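Side-chain contacts in viral CASP8 and FADD-like apoptosis regulator (Molluscum contagiosum virus subtype 1, PDB 2BBR), which blocks death-receptor-induced apoptosis by interfering with caspase-8 recruitment and activation at the death-inducing signalling complex, and suppresses host NF-kappa-B activation: residues T94-L99 with G147-S152; L28-H33 with A142-G147. One frame throughout, in Å; residues are numbered along the deposited sequence.

Contact 1: residues T94-L99 with G147-S152. With AZI (azide ion), chain B.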
ATOM      1  N   THR A  94      -6.364   3.780  -1.368  1.00 10.03           N
ATOM      2  CA  THR A  94      -7.367   3.019  -0.641  1.00 10.22           C
ATOM      3  C   THR A  94      -6.854   2.494   0.689  1.00  9.61           C
ATOM      4  O   THR A  94      -5.653   2.279   0.873  1.00  9.57           O
ATOM      5  CB  THR A  94      -7.863   1.821  -1.474  1.00 10.60           C
ATOM      6  OG1 THR A  94      -6.774   0.918  -1.704  1.00 10.78           O
ATOM      7  CG2 THR A  94      -8.428   2.296  -2.809  1.00 11.93           C
ATOM      8  N   ARG A  95      -7.778   2.299   1.621  1.00  9.68           N
ATOM      9  CA  ARG A  95      -7.424   1.763   2.922  1.00 10.08           C
ATOM     10  C   ARG A  95      -6.797   0.380   2.735  1.00  8.69           C
ATOM     11  O   ARG A  95      -5.863   0.015   3.446  1.00  9.74           O
ATOM     12  CB  ARG A  95      -8.668   1.685   3.809  1.00 11.63           C
ATOM     13  CG  ARG A  95      -8.485   0.929   5.114  1.00 11.83           C
ATOM     14  CD  ARG A  95      -7.340   1.447   5.963  1.00 15.83           C
ATOM     15  NE  ARG A  95      -7.342   0.760   7.252  1.00 16.46           N
ATOM     16  CZ  ARG A  95      -6.320   0.734   8.096  1.00 17.00           C
ATOM     17  NH1 ARG A  95      -5.191   1.360   7.798  1.00 17.42           N
ATOM     18  NH2 ARG A  95      -6.429   0.067   9.239  1.00 19.27           N
ATOM     19  N   TYR A  96      -7.299  -0.381   1.766  1.00  9.50           N
ATOM     20  CA  TYR A  96      -6.759  -1.710   1.496  1.00  9.35           C
ATOM     21  C   TYR A  96      -5.257  -1.663   1.218  1.00  9.41           C
ATOM     22  O   TYR A  96      -4.474  -2.358   1.866  1.00  9.54           O
ATOM     23  CB  TYR A  96      -7.475  -2.349   0.298  1.00  9.76           C
ATOM     24  CG  TYR A  96      -6.809  -3.606  -0.217  1.00 10.01           C
ATOM     25  CD1 TYR A  96      -6.710  -4.748   0.578  1.00 11.50           C
ATOM     26  CD2 TYR A  96      -6.260  -3.645  -1.495  1.00  9.91           C
ATOM     27  CE1 TYR A  96      -6.078  -5.895   0.115  1.00 11.85           C
ATOM     28  CE2 TYR A  96      -5.622  -4.788  -1.969  1.00 11.43           C
ATOM     29  CZ  TYR A  96      -5.536  -5.910  -1.158  1.00 12.17           C
ATOM     30  OH  TYR A  96      -4.908  -7.043  -1.618  1.00 13.41           O
ATOM     31  N   ARG A  97      -4.848  -0.839   0.259  1.00  8.95           N
ATOM     32  CA  ARG A  97      -3.436  -0.756  -0.098  1.00  9.81           C
ATOM     33  C   ARG A  97      -2.580  -0.175   1.021  1.00  8.33           C
ATOM     34  O   ARG A  97      -1.485  -0.668   1.296  1.00  9.32           O
ATOM     35  CB  ARG A  97      -3.259   0.086  -1.367  1.00 11.69           C
ATOM     36  CG  ARG A  97      -3.982  -0.434  -2.603  1.00 15.59           C
ATOM     37  CD  ARG A  97      -3.163  -1.456  -3.360  1.00 16.59           C
ATOM     38  NE  ARG A  97      -3.943  -2.073  -4.430  1.00 14.15           N
ATOM     39  CZ  ARG A  97      -3.779  -3.328  -4.823  1.00 12.07           C
ATOM     40  NH1 ARG A  97      -2.858  -4.079  -4.235  1.00 11.89           N
ATOM     41  NH2 ARG A  97      -4.564  -3.841  -5.761  1.00 11.42           N
ATOM     42  N   LYS A  98      -3.063   0.883   1.658  1.00  8.73           N
ATOM     43  CA  LYS A  98      -2.301   1.497   2.737  1.00  8.55           C
ATOM     44  C   LYS A  98      -2.129   0.528   3.906  1.00  8.78           C
ATOM     45  O   LYS A  98      -1.046   0.431   4.488  1.00  9.45           O
ATOM     46  CB  LYS A  98      -2.982   2.788   3.192  1.00  9.48           C
ATOM     47  CG  LYS A  98      -2.898   3.905   2.152  1.00  8.86           C
ATOM     48  CD  LYS A  98      -3.578   5.183   2.615  1.00  9.91           C
ATOM     49  CE  LYS A  98      -5.092   5.072   2.559  1.00 10.28           C
ATOM     50  NZ  LYS A  98      -5.744   6.235   3.221  1.00 12.24           N
ATOM     51  N   LEU A  99      -3.190  -0.201   4.239  1.00  8.99           N
ATOM     52  CA  LEU A  99      -3.128  -1.167   5.329  1.00  9.14           C
ATOM     53  C   LEU A  99      -2.120  -2.269   5.037  1.00  7.95           C
ATOM     54  O   LEU A  99      -1.349  -2.659   5.912  1.00 10.12           O
ATOM     55  CB  LEU A  99      -4.504  -1.791   5.573  1.00 10.99           C
ATOM     56  CG  LEU A  99      -4.574  -2.905   6.625  1.00 11.39           C
ATOM     57  CD1 LEU A  99      -4.038  -2.412   7.962  1.00 13.92           C
ATOM     58  CD2 LEU A  99      -6.013  -3.366   6.777  1.00 12.82           C
ATOM     59  N   GLY A 147      -6.442 -14.730  -7.171  1.00 11.76           N
ATOM     60  CA  GLY A 147      -7.768 -14.607  -6.590  1.00 12.88           C
ATOM     61  C   GLY A 147      -7.960 -14.988  -5.136  1.00 11.95           C
ATOM     62  O   GLY A 147      -9.101 -15.135  -4.693  1.00 13.68           O
ATOM     63  N   LEU A 148      -6.877 -15.148  -4.381  1.00 11.33           N
ATOM     64  CA  LEU A 148      -7.010 -15.511  -2.973  1.00 11.85           C
ATOM     65  C   LEU A 148      -7.386 -14.331  -2.079  1.00 11.62           C
ATOM     66  O   LEU A 148      -8.000 -14.520  -1.024  1.00 12.58           O
ATOM     67  CB  LEU A 148      -5.732 -16.181  -2.467  1.00 11.98           C
ATOM     68  CG  LEU A 148      -5.629 -17.658  -2.871  1.00 12.83           C
ATOM     69  CD1 LEU A 148      -4.245 -18.194  -2.563  1.00 15.10           C
ATOM     70  CD2 LEU A 148      -6.691 -18.467  -2.135  1.00 15.76           C
ATOM     71  N   VAL A 149      -7.006 -13.124  -2.489  1.00 11.39           N
ATOM     72  CA  VAL A 149      -7.356 -11.916  -1.750  1.00 11.00           C
ATOM     73  C   VAL A 149      -7.703 -10.819  -2.747  1.00 10.91           C
ATOM     74  O   VAL A 149      -7.336 -10.888  -3.922  1.00 11.43           O
ATOM     75  CB  VAL A 149      -6.208 -11.397  -0.841  1.00 13.21           C
ATOM     76  CG1 VAL A 149      -5.789 -12.468   0.145  1.00 13.31           C
ATOM     77  CG2 VAL A 149      -5.038 -10.945  -1.679  1.00 16.11           C
ATOM     78  N   SER A 150      -8.424  -9.816  -2.268  1.00 10.90           N
ATOM     79  CA  SER A 150      -8.821  -8.680  -3.086  1.00 11.37           C
ATOM     80  C   SER A 150      -9.150  -7.561  -2.112  1.00 11.60           C
ATOM     81  O   SER A 150      -9.160  -7.776  -0.902  1.00 11.42           O
ATOM     82  CB  SER A 150     -10.061  -9.019  -3.902  1.00 12.79           C
ATOM     83  OG  SER A 150     -11.187  -9.098  -3.047  1.00 15.31           O
ATOM     84  N   PRO A 151      -9.425  -6.350  -2.619  1.00 11.89           N
ATOM     85  CA  PRO A 151      -9.749  -5.250  -1.703  1.00 12.42           C
ATOM     86  C   PRO A 151     -10.986  -5.514  -0.839  1.00 12.94           C
ATOM     87  O   PRO A 151     -11.169  -4.879   0.201  1.00 14.98           O
ATOM     88  CB  PRO A 151      -9.933  -4.063  -2.648  1.00 13.43           C
ATOM     89  CG  PRO A 151      -8.987  -4.393  -3.771  1.00 13.75           C
ATOM     90  CD  PRO A 151      -9.263  -5.856  -3.997  1.00 11.53           C
ATOM     91  N   SER A 152     -11.824  -6.458  -1.253  1.00 12.40           N
ATOM     92  CA  SER A 152     -13.038  -6.789  -0.509  1.00 13.46           C
ATOM     93  C   SER A 152     -12.901  -8.039   0.357  1.00 13.31           C
ATOM     94  O   SER A 152     -13.713  -8.274   1.252  1.00 15.17           O
ATOM     95  CB  SER A 152     -14.209  -6.988  -1.478  1.00 15.91           C
ATOM     96  OG  SER A 152     -14.432  -5.826  -2.254  1.00 17.34           O
TER
HETATM   97  N1  AZI B 201      -4.884   6.181   6.313  1.00 11.17           N
HETATM   98  N2  AZI B 201      -4.785   5.043   6.049  1.00 12.24           N
HETATM   99  N3  AZI B 201      -4.701   3.897   5.854  1.00 19.41           N

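Contact 2: residues L28-H33 with A142-G147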
ATOM      1  N   LEU A  28       5.587   2.290  -2.852  1.00 10.05           N
ATOM      2  CA  LEU A  28       4.808   3.270  -3.592  1.00 10.30           C
ATOM      3  C   LEU A  28       4.207   2.647  -4.843  1.00 10.07           C
ATOM      4  O   LEU A  28       3.056   2.914  -5.182  1.00 10.49           O
ATOM      5  CB  LEU A  28       5.667   4.479  -3.966  1.00 13.49           C
ATOM      6  CG  LEU A  28       6.133   5.354  -2.801  1.00 15.21           C
ATOM      7  CD1 LEU A  28       6.749   6.631  -3.350  1.00 17.56           C
ATOM      8  CD2 LEU A  28       4.952   5.692  -1.897  1.00 16.74           C
ATOM      9  N   LEU A  29       4.978   1.816  -5.535  1.00 10.59           N
ATOM     10  CA  LEU A  29       4.457   1.163  -6.728  1.00 10.67           C
ATOM     11  C   LEU A  29       3.241   0.316  -6.357  1.00 10.42           C
ATOM     12  O   LEU A  29       2.262   0.267  -7.096  1.00 11.34           O
ATOM     13  CB  LEU A  29       5.532   0.295  -7.387  1.00 12.94           C
ATOM     14  CG  LEU A  29       6.567   1.047  -8.228  1.00 16.78           C
ATOM     15  CD1 LEU A  29       7.616   0.078  -8.737  1.00 19.75           C
ATOM     16  CD2 LEU A  29       5.874   1.740  -9.395  1.00 18.88           C
ATOM     17  N   PHE A  30       3.302  -0.343  -5.204  1.00 10.55           N
ATOM     18  CA  PHE A  30       2.185  -1.160  -4.740  1.00 10.31           C
ATOM     19  C   PHE A  30       0.971  -0.269  -4.462  1.00  9.82           C
ATOM     20  O   PHE A  30      -0.154  -0.594  -4.846  1.00 10.08           O
ATOM     21  CB  PHE A  30       2.585  -1.916  -3.473  1.00 10.78           C
ATOM     22  CG  PHE A  30       1.450  -2.650  -2.819  1.00  9.14           C
ATOM     23  CD1 PHE A  30       1.071  -3.920  -3.247  1.00  9.15           C
ATOM     24  CD2 PHE A  30       0.754  -2.067  -1.769  1.00  9.20           C
ATOM     25  CE1 PHE A  30       0.009  -4.597  -2.629  1.00 10.12           C
ATOM     26  CE2 PHE A  30      -0.300  -2.732  -1.154  1.00 10.20           C
ATOM     27  CZ  PHE A  30      -0.674  -3.999  -1.581  1.00  9.39           C
ATOM     28  N   LEU A  31       1.200   0.862  -3.801  1.00  9.08           N
ATOM     29  CA  LEU A  31       0.109   1.784  -3.498  1.00  9.29           C
ATOM     30  C   LEU A  31      -0.578   2.274  -4.770  1.00  8.61           C
ATOM     31  O   LEU A  31      -1.778   2.569  -4.767  1.00  9.57           O
ATOM     32  CB  LEU A  31       0.628   2.994  -2.711  1.00  9.67           C
ATOM     33  CG  LEU A  31       1.017   2.777  -1.248  1.00  9.75           C
ATOM     34  CD1 LEU A  31       1.569   4.075  -0.678  1.00 11.06           C
ATOM     35  CD2 LEU A  31      -0.194   2.310  -0.444  1.00 10.37           C
ATOM     36  N   CYS A  32       0.191   2.356  -5.854  1.00  9.46           N
ATOM     37  CA  CYS A  32      -0.319   2.821  -7.142  1.00 10.32           C
ATOM     38  C   CYS A  32      -0.745   1.683  -8.060  1.00 10.91           C
ATOM     39  O   CYS A  32      -1.034   1.915  -9.231  1.00 12.03           O
ATOM     40  CB  CYS A  32       0.753   3.638  -7.869  1.00 11.43           C
ATOM     41  SG  CYS A  32       1.310   5.115  -7.012  1.00 12.77           S
ATOM     42  N   HIS A  33      -0.802   0.465  -7.531  1.00 11.22           N
ATOM     43  CA  HIS A  33      -1.142  -0.700  -8.342  1.00 11.06           C
ATOM     44  C   HIS A  33      -2.434  -0.617  -9.154  1.00 12.66           C
ATOM     45  O   HIS A  33      -2.452  -1.005 -10.322  1.00 13.93           O
ATOM     46  CB  HIS A  33      -1.180  -1.949  -7.461  1.00 10.33           C
ATOM     47  CG  HIS A  33      -1.270  -3.230  -8.233  1.00 10.91           C
ATOM     48  ND1 HIS A  33      -0.217  -3.739  -8.960  1.00 12.74           N
ATOM     49  CD2 HIS A  33      -2.298  -4.095  -8.401  1.00 11.25           C
ATOM     50  CE1 HIS A  33      -0.593  -4.863  -9.547  1.00 12.59           C
ATOM     51  NE2 HIS A  33      -1.851  -5.101  -9.223  1.00 11.54           N
ATOM     52  N   ALA A 142       0.839 -11.358  -5.259  1.00  9.96           N
ATOM     53  CA  ALA A 142       0.810 -12.739  -5.731  1.00 10.14           C
ATOM     54  C   ALA A 142      -0.516 -13.398  -5.347  1.00  9.39           C
ATOM     55  O   ALA A 142      -1.119 -14.116  -6.149  1.00  9.80           O
ATOM     56  CB  ALA A 142       1.981 -13.519  -5.152  1.00 11.78           C
ATOM     57  N   LEU A 143      -0.968 -13.158  -4.120  1.00  9.28           N
ATOM     58  CA  LEU A 143      -2.237 -13.716  -3.664  1.00  9.70           C
ATOM     59  C   LEU A 143      -3.393 -13.107  -4.455  1.00  9.17           C
ATOM     60  O   LEU A 143      -4.341 -13.806  -4.814  1.00 10.24           O
ATOM     61  CB  LEU A 143      -2.430 -13.449  -2.168  1.00  9.90           C
ATOM     62  CG  LEU A 143      -1.500 -14.217  -1.221  1.00 10.91           C
ATOM     63  CD1 LEU A 143      -1.549 -13.592   0.163  1.00 12.13           C
ATOM     64  CD2 LEU A 143      -1.890 -15.685  -1.170  1.00 12.63           C
ATOM     65  N   GLU A 144      -3.313 -11.808  -4.728  1.00  8.71           N
ATOM     66  CA  GLU A 144      -4.351 -11.128  -5.498  1.00  9.47           C
ATOM     67  C   GLU A 144      -4.434 -11.697  -6.906  1.00  9.89           C
ATOM     68  O   GLU A 144      -5.519 -11.904  -7.447  1.00 10.04           O
ATOM     69  CB  GLU A 144      -4.030  -9.640  -5.652  1.00 10.66           C
ATOM     70  CG  GLU A 144      -4.408  -8.734  -4.509  1.00 12.47           C
ATOM     71  CD  GLU A 144      -4.115  -7.280  -4.837  1.00 11.55           C
ATOM     72  OE1 GLU A 144      -4.397  -6.859  -5.983  1.00 14.16           O
ATOM     73  OE2 GLU A 144      -3.607  -6.565  -3.953  1.00 13.07           O
ATOM     74  N   ASN A 145      -3.273 -11.936  -7.501  1.00  9.83           N
ATOM     75  CA  ASN A 145      -3.220 -12.410  -8.871  1.00 10.32           C
ATOM     76  C   ASN A 145      -3.828 -13.776  -9.135  1.00 10.49           C
ATOM     77  O   ASN A 145      -4.168 -14.081 -10.281  1.00 11.74           O
ATOM     78  CB  ASN A 145      -1.782 -12.324  -9.397  1.00 10.55           C
ATOM     79  CG  ASN A 145      -1.315 -10.886  -9.552  1.00 10.34           C
ATOM     80  OD1 ASN A 145      -2.134  -9.968  -9.627  1.00 11.43           O
ATOM     81  ND2 ASN A 145      -0.001 -10.682  -9.614  1.00 12.24           N
ATOM     82  N   VAL A 146      -3.976 -14.591  -8.094  1.00 11.04           N
ATOM     83  CA  VAL A 146      -4.605 -15.900  -8.256  1.00 12.18           C
ATOM     84  C   VAL A 146      -5.997 -15.900  -7.621  1.00 12.72           C
ATOM     85  O   VAL A 146      -6.653 -16.939  -7.540  1.00 14.98           O
ATOM     86  CB  VAL A 146      -3.756 -17.045  -7.645  1.00 14.12           C
ATOM     87  CG1 VAL A 146      -2.411 -17.125  -8.349  1.00 14.55           C
ATOM     88  CG2 VAL A 146      -3.577 -16.838  -6.155  1.00 14.19           C
ATOM     89  N   GLY A 147      -6.442 -14.730  -7.171  1.00 11.76           N
ATOM     90  CA  GLY A 147      -7.768 -14.607  -6.590  1.00 12.88           C
ATOM     91  C   GLY A 147      -7.960 -14.988  -5.136  1.00 11.95           C
ATOM     92  O   GLY A 147      -9.101 -15.135  -4.693  1.00 13.68           O
TER

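Contact 1: residues T94-L99 with G147-S152
The Tyr96 ring carries Pro151 over one face: Pro151 CA stands 3.8 Å from the ring centroid and 14° off its normal, a CH-pi contact almost over the middle. On that same face the Ser150 carbonyl carbon lies toward the rim. The proline ring continues the cover on the CD2 side, where Pro151 CG comes to 3.6 Å from Tyr96 CD2, and at the phenol end Val149 CG2 approaches Tyr96 OH at 3.9 Å, the two side chains meeting at about a right angle. Tyr96 reaches this backbone because its CG is anti to the backbone N (chi1 169°). Its hydroxyl hydrogen-bonds the carboxylate of Glu144, at the end of the helix preceding the loop, which anchors the phenol end. A second flat group, the Arg97 guanidinium, has Tyr96 CE2 over its centre, 3.6 Å above the plane.

All this belongs to the second death effector domain, a helical bundle of the death fold. Its opening helix, 95-104, is met here by the irregular loop between helices 136-145 and 155-163. Thr94 is the N-cap of the opening helix, its OG1 accepting from Arg97 N at 3.3 Å in a nearly straight bond (168°). In the loop, Ser150 OG accepts from Ser152 N, an ST turn that folds the chain round Pro151.

On another side of the helix an azide ion, probably from the crystallisation liquor, lies at the edge of the Arg95 guanidinium, near its plane, with Arg95 NH1 donating to azide N3 over 3.2 Å; Leu99 CB packs on a face of that guanidinium. Lys98 NZ adds a weak bond to azide N2 and also forms a salt bridge with Glu62.

Contact 2: residues L28-H33 with A142-G147
The His33 ring and the far end of the Phe30 ring both come near the carboxylate of Glu144, yet neither presses on it: Phe30 CE1 is 4.3 Å from Glu144 OE2, and His33 CD2 is 4.2 Å from Glu144 OE1. Each oxygen approaches its ring obliquely. The backbones stay well apart, with the CA atoms of His33 and Glu144 separated by 11.3 Å, so long side chains have to span the gap.

Close packing is found round Phe30, and its partners there are neighbours from helices 95-104 and 136-145. With CG anti to the backbone N (chi1 173°), the buried ring enters an apolar pocket of Met100, Val101, Val137, Val140 and Leu141, and forms a cation-pi contact with Arg97. Arg97, on helix 95-104, also holds the Glu144 carboxylate. The His33 side is looser and partly exposed; its NE2 remains 4.5 Å from Glu144 OE1, and Asn145, beyond the glutamate, is exposed. Just past it, Gly147, with positive phi, closes helix 136-145 in a Schellman motif.

The arrangement is that of a tandem death effector domain interface, an apolar core with a partly buried arginine-glutamate pair at its margin.

In the fold
Contacts 1 and 2 lie about 8 Å apart, centre to centre, and share Gly147. Their segments alternate along the chain: 28-33, then 94-99, then 142-147 running on into 147-152. Contact 1 stays within the second death effector domain, joining helix 95-104 to the loop after helix 136-145, whereas contact 2 crosses from helix 22-31 of the first domain to helix 136-145 of the second. Arg97 of contact 1 and Glu144 of contact 2 tie them together, and Arg97 NH2 also packs 3.5 Å from His33 CD2. Packing inside the second domain is thus coupled to the seam between the domains, consistent with the two forming one compact unit.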